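Local coordinates for PCP domain (Thermobifida fusca, PDB 7KW3), which probably carries amino acids or growing peptides as thioesters on a phosphopantetheine arm between the catalytic domains of a non-ribosomal peptide synthetase, at residues D38-L41 against T42-V46. Numbering follows the deposited sequence.
Sequences DSVL and TLRLV
Thr42 reaches back to the carbonyl of Asp38 twice, through backbone N and hydroxyl, and illustrates how one carbonyl at a helix start can take two donors from a single residue four positions on. Thr42 N meets Asp38 O almost head-on at 2.7 Å, whereas Thr42 OG1 donates to the same oxygen at 2.9 Å from above the carbonyl plane. That second bond depends on chi1 of -65°, which sets OG1 beside the backbone N. Asp38 is the N-cap: its carboxylate curls over the helix start, and OD1 accepts a nearly straight bond (171°) from Leu41 N at 2.9 Å. On the solvent side, Val40 and Arg44 run side by side; CG1 of Val40 lies over one guanidinium face, off-centre, 3.6 Å from Arg44 NH2. Leu41, between the exposed and buried sides, brings CD2 obliquely to Arg44 NH1 at 3.7 Å and also meets Phe32 and helix 8-21. Thr42 and Leu45 turn into the four-helix carrier fold, toward Phe32 and helix 58-63, with Leu45 also meeting helix 8-21. A valine at Thr42 would probably leave Asp38 O with just the backbone donor of this pair and put a methyl against that carbonyl. In the GGxS motif of peptidyl carrier proteins the serine bears the phosphopantetheine, so Ser39 is probably the attachment site; the cap on Leu41 N and the two bonds at Asp38 O probably steady its backbone.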
loop_
_atom_site.group_PDB
_atom_site.type_symbol
_atom_site.label_atom_id
_atom_site.label_comp_id
_atom_site.label_asym_id
_atom_site.label_seq_id
_atom_site.Cartn_x
_atom_site.Cartn_y
_atom_site.Cartn_z
ATOM N N ASP A 38 11.007 -3.676 1.319
ATOM C CA ASP A 38 12.320 -3.245 0.842
ATOM C C ASP A 38 12.154 -2.759 -0.598
ATOM O O ASP A 38 11.036 -2.711 -1.119
ATOM C CB ASP A 38 13.345 -4.381 0.958
ATOM C CG ASP A 38 12.972 -5.603 0.109
ATOM O OD1 ASP A 38 12.079 -5.504 -0.769
ATOM O OD2 ASP A 38 13.571 -6.675 0.331
ATOM N N SER A 39 13.276 -2.460 -1.263
ATOM C CA SER A 39 13.216 -1.872 -2.602
ATOM C C SER A 39 12.498 -2.779 -3.594
ATOM O O SER A 39 11.687 -2.301 -4.394
ATOM C CB SER A 39 14.619 -1.549 -3.104
ATOM O OG SER A 39 15.123 -0.401 -2.452
ATOM N N VAL A 40 12.781 -4.085 -3.562
ATOM C CA VAL A 40 12.103 -5.017 -4.458
ATOM C C VAL A 40 10.601 -4.998 -4.202
ATOM O O VAL A 40 9.787 -4.888 -5.127
ATOM C CB VAL A 40 12.666 -6.440 -4.291
ATOM C CG1 VAL A 40 11.959 -7.375 -5.239
ATOM C CG2 VAL A 40 14.187 -6.478 -4.509
ATOM N N LEU A 41 10.211 -5.125 -2.938
ATOM C CA LEU A 41 8.790 -5.207 -2.639
ATOM C C LEU A 41 8.090 -3.874 -2.872
ATOM O O LEU A 41 6.891 -3.857 -3.176
ATOM C CB LEU A 41 8.593 -5.693 -1.209
ATOM C CG LEU A 41 9.161 -7.096 -0.982
ATOM C CD1 LEU A 41 8.952 -7.531 0.456
ATOM C CD2 LEU A 41 8.525 -8.096 -1.941
ATOM N N THR A 42 8.821 -2.759 -2.742
ATOM C CA THR A 42 8.248 -1.449 -3.040
ATOM C C THR A 42 7.906 -1.344 -4.519
ATOM O O THR A 42 6.809 -0.904 -4.889
ATOM C CB THR A 42 9.226 -0.339 -2.635
ATOM O OG1 THR A 42 9.403 -0.337 -1.218
ATOM C CG2 THR A 42 8.708 1.029 -3.057
ATOM N N LEU A 43 8.844 -1.751 -5.378
ATOM C CA LEU A 43 8.586 -1.819 -6.809
ATOM C C LEU A 43 7.304 -2.595 -7.092
ATOM O O LEU A 43 6.452 -2.150 -7.866
ATOM C CB LEU A 43 9.779 -2.461 -7.523
ATOM C CG LEU A 43 9.766 -2.368 -9.051
ATOM C CD1 LEU A 43 9.903 -0.923 -9.462
ATOM C CD2 LEU A 43 10.873 -3.175 -9.683
ATOM N N ARG A 44 7.140 -3.752 -6.447
ATOM C CA ARG A 44 5.955 -4.570 -6.695
ATOM C C ARG A 44 4.696 -3.892 -6.187
ATOM O O ARG A 44 3.650 -3.946 -6.846
ATOM C CB ARG A 44 6.117 -5.943 -6.051
ATOM C CG ARG A 44 7.175 -6.762 -6.722
ATOM C CD ARG A 44 7.446 -8.037 -5.961
ATOM N NE ARG A 44 8.640 -8.677 -6.478
ATOM C CZ ARG A 44 9.175 -9.778 -5.965
ATOM N NH1 ARG A 44 8.615 -10.355 -4.914
ATOM N NH2 ARG A 44 10.274 -10.297 -6.498
ATOM N N LEU A 45 4.772 -3.270 -5.007
ATOM C CA LEU A 45 3.632 -2.542 -4.462
ATOM C C LEU A 45 3.156 -1.458 -5.425
ATOM O O LEU A 45 1.952 -1.308 -5.648
ATOM C CB LEU A 45 4.007 -1.943 -3.104
ATOM C CG LEU A 45 3.179 -0.812 -2.490
ATOM C CD1 LEU A 45 1.736 -1.241 -2.272
ATOM C CD2 LEU A 45 3.789 -0.376 -1.171
ATOM N N VAL A 46 4.091 -0.703 -6.017
ATOM C CA VAL A 46 3.720 0.355 -6.960
ATOM C C VAL A 46 2.942 -0.216 -8.145
ATOM O O VAL A 46 1.871 0.291 -8.500
ATOM C CB VAL A 46 4.970 1.126 -7.428
ATOM C CG1 VAL A 46 4.639 1.997 -8.653
ATOM C CG2 VAL A 46 5.549 1.967 -6.293
#